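Fiber protein (PDB 6ITX) probably attaches the virus to a host-cell receptor, this chain being the C-terminal head domain of the fiber. Local coordinates at residues 162-170 / 176-184. Numbering follows the deposited sequence.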
ATOM      1  N   GLY A 162       3.448 -16.581  12.023  1.00 32.79           N
ATOM      2  CA  GLY A 162       4.626 -15.809  11.649  1.00 32.57           C
ATOM      3  C   GLY A 162       5.493 -16.591  10.676  1.00 35.83           C
ATOM      4  O   GLY A 162       5.657 -17.806  10.812  1.00 39.79           O
ATOM      5  N   LEU A 163       6.046 -15.885   9.703  1.00 35.19           N
ATOM      6  CA  LEU A 163       6.901 -16.471   8.684  1.00 30.97           C
ATOM      7  C   LEU A 163       8.142 -15.616   8.560  1.00 32.52           C
ATOM      8  O   LEU A 163       8.133 -14.429   8.874  1.00 36.02           O
ATOM      9  CB  LEU A 163       6.226 -16.513   7.313  1.00 32.63           C
ATOM     10  CG  LEU A 163       4.935 -17.305   7.220  1.00 37.85           C
ATOM     11  CD1 LEU A 163       4.204 -16.858   5.985  1.00 35.56           C
ATOM     12  CD2 LEU A 163       5.249 -18.802   7.166  1.00 34.10           C
ATOM     13  N   VAL A 164       9.210 -16.209   8.069  1.00 31.65           N
ATOM     14  CA  VAL A 164      10.396 -15.443   7.743  1.00 28.49           C
ATOM     15  C   VAL A 164      10.676 -15.637   6.271  1.00 30.69           C
ATOM     16  O   VAL A 164      10.537 -16.747   5.745  1.00 31.34           O
ATOM     17  CB  VAL A 164      11.609 -15.850   8.609  1.00 35.99           C
ATOM     18  CG1 VAL A 164      12.818 -14.996   8.280  1.00 30.14           C
ATOM     19  CG2 VAL A 164      11.254 -15.741  10.108  1.00 38.00           C
ATOM     20  N   LEU A 165      11.019 -14.541   5.604  1.00 34.50           N
ATOM     21  CA  LEU A 165      11.531 -14.563   4.243  1.00 35.43           C
ATOM     22  C   LEU A 165      13.027 -14.366   4.329  1.00 34.72           C
ATOM     23  O   LEU A 165      13.480 -13.361   4.877  1.00 42.47           O
ATOM     24  CB  LEU A 165      10.925 -13.454   3.384  1.00 34.76           C
ATOM     25  CG  LEU A 165       9.414 -13.322   3.327  1.00 37.69           C
ATOM     26  CD1 LEU A 165       9.048 -12.563   2.059  1.00 42.30           C
ATOM     27  CD2 LEU A 165       8.718 -14.698   3.402  1.00 31.74           C
ATOM     28  N   CYS A 166      13.792 -15.300   3.774  1.00 41.56           N
ATOM     29  CA  CYS A 166      15.249 -15.207   3.751  1.00 42.61           C
ATOM     30  C   CYS A 166      15.725 -15.280   2.309  1.00 41.26           C
ATOM     31  O   CYS A 166      16.179 -16.336   1.846  1.00 42.92           O
ATOM     32  CB  CYS A 166      15.893 -16.304   4.593  1.00 42.70           C
ATOM     33  SG  CYS A 166      17.630 -15.965   4.897  1.00 51.53           S
ATOM     34  N   PRO A 167      15.646 -14.176   1.571  1.00 45.08           N
ATOM     35  CA  PRO A 167      16.126 -14.194   0.176  1.00 44.76           C
ATOM     36  C   PRO A 167      17.606 -14.517   0.045  1.00 40.27           C
ATOM     37  O   PRO A 167      18.050 -14.883  -1.050  1.00 41.38           O
ATOM     38  CB  PRO A 167      15.809 -12.775  -0.330  1.00 42.29           C
ATOM     39  CG  PRO A 167      15.556 -11.959   0.881  1.00 38.08           C
ATOM     40  CD  PRO A 167      15.095 -12.874   1.973  1.00 41.23           C
ATOM     41  N   PHE A 168      18.379 -14.401   1.126  1.00 43.51           N
ATOM     42  CA  PHE A 168      19.801 -14.726   1.138  1.00 47.12           C
ATOM     43  C   PHE A 168      20.071 -16.030   1.889  1.00 46.05           C
ATOM     44  O   PHE A 168      21.145 -16.216   2.467  1.00 49.15           O
ATOM     45  CB  PHE A 168      20.601 -13.574   1.749  1.00 38.09           C
ATOM     46  CG  PHE A 168      20.137 -13.193   3.125  1.00 44.83           C
ATOM     47  CD1 PHE A 168      20.662 -13.823   4.249  1.00 46.45           C
ATOM     48  CD2 PHE A 168      19.156 -12.226   3.299  1.00 43.70           C
ATOM     49  CE1 PHE A 168      20.231 -13.489   5.512  1.00 44.46           C
ATOM     50  CE2 PHE A 168      18.720 -11.883   4.564  1.00 40.94           C
ATOM     51  CZ  PHE A 168      19.259 -12.514   5.671  1.00 43.56           C
ATOM     52  N   SER A 169      19.094 -16.940   1.897  1.00 42.15           N
ATOM     53  CA  SER A 169      19.254 -18.212   2.592  1.00 44.70           C
ATOM     54  C   SER A 169      20.383 -19.071   2.028  1.00 48.99           C
ATOM     55  O   SER A 169      20.793 -20.028   2.696  1.00 50.11           O
ATOM     56  CB  SER A 169      17.955 -19.012   2.539  1.00 43.53           C
ATOM     57  OG  SER A 169      17.639 -19.400   1.208  1.00 39.87           O
ATOM     58  N   ALA A 170      20.888 -18.781   0.823  1.00 45.09           N
ATOM     59  CA  ALA A 170      21.963 -19.613   0.284  1.00 45.79           C
ATOM     60  C   ALA A 170      23.279 -19.323   1.001  1.00 50.99           C
ATOM     61  O   ALA A 170      24.040 -20.250   1.321  1.00 51.21           O
ATOM     62  CB  ALA A 170      22.095 -19.403  -1.225  1.00 37.29           C
ATOM     63  N   ASN A 176      16.933 -19.077   7.367  1.00 39.55           N
ATOM     64  CA  ASN A 176      15.770 -19.562   6.639  1.00 33.33           C
ATOM     65  C   ASN A 176      14.843 -20.314   7.582  1.00 38.13           C
ATOM     66  O   ASN A 176      14.555 -21.500   7.367  1.00 36.34           O
ATOM     67  CB  ASN A 176      16.200 -20.449   5.476  1.00 35.37           C
ATOM     68  CG  ASN A 176      15.170 -20.498   4.382  1.00 38.51           C
ATOM     69  OD1 ASN A 176      14.113 -19.894   4.502  1.00 46.36           O
ATOM     70  ND2 ASN A 176      15.479 -21.194   3.293  1.00 36.31           N
ATOM     71  N   LEU A 177      14.366 -19.623   8.626  1.00 34.63           N
ATOM     72  CA  LEU A 177      13.555 -20.273   9.652  1.00 35.99           C
ATOM     73  C   LEU A 177      12.291 -20.907   9.093  1.00 35.53           C
ATOM     74  O   LEU A 177      11.796 -21.882   9.663  1.00 41.71           O
ATOM     75  CB  LEU A 177      13.174 -19.279  10.743  1.00 40.93           C
ATOM     76  CG  LEU A 177      14.147 -19.055  11.899  1.00 44.23           C
ATOM     77  CD1 LEU A 177      15.592 -19.128  11.451  1.00 46.42           C
ATOM     78  CD2 LEU A 177      13.842 -17.715  12.537  1.00 43.13           C
ATOM     79  N   SER A 178      11.737 -20.374   8.007  1.00 39.97           N
ATOM     80  CA  SER A 178      10.508 -20.953   7.473  1.00 39.66           C
ATOM     81  C   SER A 178      10.777 -22.042   6.453  1.00 38.31           C
ATOM     82  O   SER A 178       9.836 -22.708   6.014  1.00 40.11           O
ATOM     83  CB  SER A 178       9.624 -19.864   6.856  1.00 37.30           C
ATOM     84  OG  SER A 178       9.147 -18.969   7.857  1.00 34.71           O
ATOM     85  N   GLY A 179      12.036 -22.234   6.076  1.00 41.34           N
ATOM     86  CA  GLY A 179      12.428 -23.285   5.157  1.00 39.25           C
ATOM     87  C   GLY A 179      12.027 -23.067   3.718  1.00 35.85           C
ATOM     88  O   GLY A 179      11.646 -24.022   3.045  1.00 41.20           O
ATOM     89  N   TRP A 180      12.085 -21.835   3.227  1.00 43.44           N
ATOM     90  CA  TRP A 180      11.752 -21.613   1.826  1.00 40.75           C
ATOM     91  C   TRP A 180      12.815 -22.277   0.964  1.00 36.45           C
ATOM     92  O   TRP A 180      13.933 -22.505   1.421  1.00 37.40           O
ATOM     93  CB  TRP A 180      11.665 -20.119   1.496  1.00 35.92           C
ATOM     94  CG  TRP A 180      10.486 -19.399   2.133  1.00 32.64           C
ATOM     95  CD1 TRP A 180      10.471 -18.803   3.348  1.00 38.03           C
ATOM     96  CD2 TRP A 180       9.169 -19.203   1.576  1.00 34.71           C
ATOM     97  NE1 TRP A 180       9.233 -18.245   3.600  1.00 41.92           N
ATOM     98  CE2 TRP A 180       8.417 -18.481   2.526  1.00 37.54           C
ATOM     99  CE3 TRP A 180       8.553 -19.576   0.368  1.00 39.87           C
ATOM    100  CZ2 TRP A 180       7.082 -18.111   2.309  1.00 32.86           C
ATOM    101  CZ3 TRP A 180       7.221 -19.221   0.155  1.00 36.26           C
ATOM    102  CH2 TRP A 180       6.502 -18.496   1.125  1.00 35.87           C
ATOM    103  N   PRO A 181      12.476 -22.663  -0.260  1.00 45.69           N
ATOM    104  CA  PRO A 181      13.517 -23.095  -1.203  1.00 39.37           C
ATOM    105  C   PRO A 181      14.443 -21.933  -1.526  1.00 35.94           C
ATOM    106  O   PRO A 181      14.232 -20.794  -1.103  1.00 44.74           O
ATOM    107  CB  PRO A 181      12.729 -23.550  -2.437  1.00 35.57           C
ATOM    108  CG  PRO A 181      11.374 -23.901  -1.900  1.00 38.89           C
ATOM    109  CD  PRO A 181      11.120 -22.893  -0.795  1.00 42.49           C
ATOM    110  N   ALA A 182      15.499 -22.235  -2.271  1.00 35.77           N
ATOM    111  CA  ALA A 182      16.344 -21.175  -2.789  1.00 34.86           C
ATOM    112  C   ALA A 182      15.481 -20.187  -3.570  1.00 37.45           C
ATOM    113  O   ALA A 182      14.451 -20.558  -4.133  1.00 38.46           O
ATOM    114  CB  ALA A 182      17.428 -21.750  -3.697  1.00 36.82           C
ATOM    115  N   PRO A 183      15.851 -18.917  -3.606  1.00 36.83           N
ATOM    116  CA  PRO A 183      15.166 -18.017  -4.532  1.00 40.28           C
ATOM    117  C   PRO A 183      15.466 -18.443  -5.962  1.00 39.98           C
ATOM    118  O   PRO A 183      16.367 -19.243  -6.226  1.00 42.75           O
ATOM    119  CB  PRO A 183      15.748 -16.631  -4.207  1.00 40.80           C
ATOM    120  CG  PRO A 183      16.579 -16.806  -2.976  1.00 38.71           C
ATOM    121  CD  PRO A 183      16.967 -18.257  -2.913  1.00 38.16           C
ATOM    122  N   VAL A 184      14.670 -17.926  -6.888  1.00 37.49           N
ATOM    123  CA  VAL A 184      14.853 -18.152  -8.315  1.00 35.91           C
ATOM    124  C   VAL A 184      14.981 -16.768  -8.913  1.00 37.90           C
ATOM    125  O   VAL A 184      14.032 -15.975  -8.861  1.00 40.18           O
ATOM    126  CB  VAL A 184      13.685 -18.925  -8.954  1.00 37.86           C
ATOM    127  CG1 VAL A 184      13.747 -18.820 -10.462  1.00 29.30           C
ATOM    128  CG2 VAL A 184      13.670 -20.381  -8.506  1.00 27.48           C
TER
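S178 and W180 take hold of V164 by its two backbone polar atoms. The amide N of V164 points at S178 OG, 2.8 Å away and almost straight at 173°. Its carbonyl O lies 2.9 Å from W180 NE1, at the edge of the indole and near its plane, but the N-H is bent to 121°, so this second bond is weak. S178 OG can reach the strand because it stands anti to its own carbonyl carbon (chi1 -66°). L165 CD2 comes obliquely to the indole, 3.6 Å from W180 NE1, although the CB of L165 starts off away from the loop. V164 CG2 also packs against L177 CD2, the two side chains crossing at a slant.

Further along, the turn C166 to S169 lies against N176. C166 CB rests near the CA of N176, and S169 CB sits 3.4 Å from N176 ND2. What fixes that amide is its own loop: N176 ND2 gives a hydrogen bond of 2.8 Å to W180 O, while N176 OD1 accepts W180 N from above its carbonyl plane. Alongside the type I turn N176 to G179, these two bonds tie the N176 amide to the backbone of W180, from which the indole springs. Past it, P183 CG comes up to the carbonyl oxygen of P167.

In the second shell, S178 OG also bonds F111 O, and W180 touches M99 and V126; strand 160-165 itself pairs with strand 262-271. Thus a loop without regular structure follows the strand in the fiber head: the buried amide of V164 has a straight partner in S178 OG, its carbonyl a weak one in the indole N-H, and the N176 amide, hydrogen-bonded through both its ends to the W180 backbone, probably helps to position the indole.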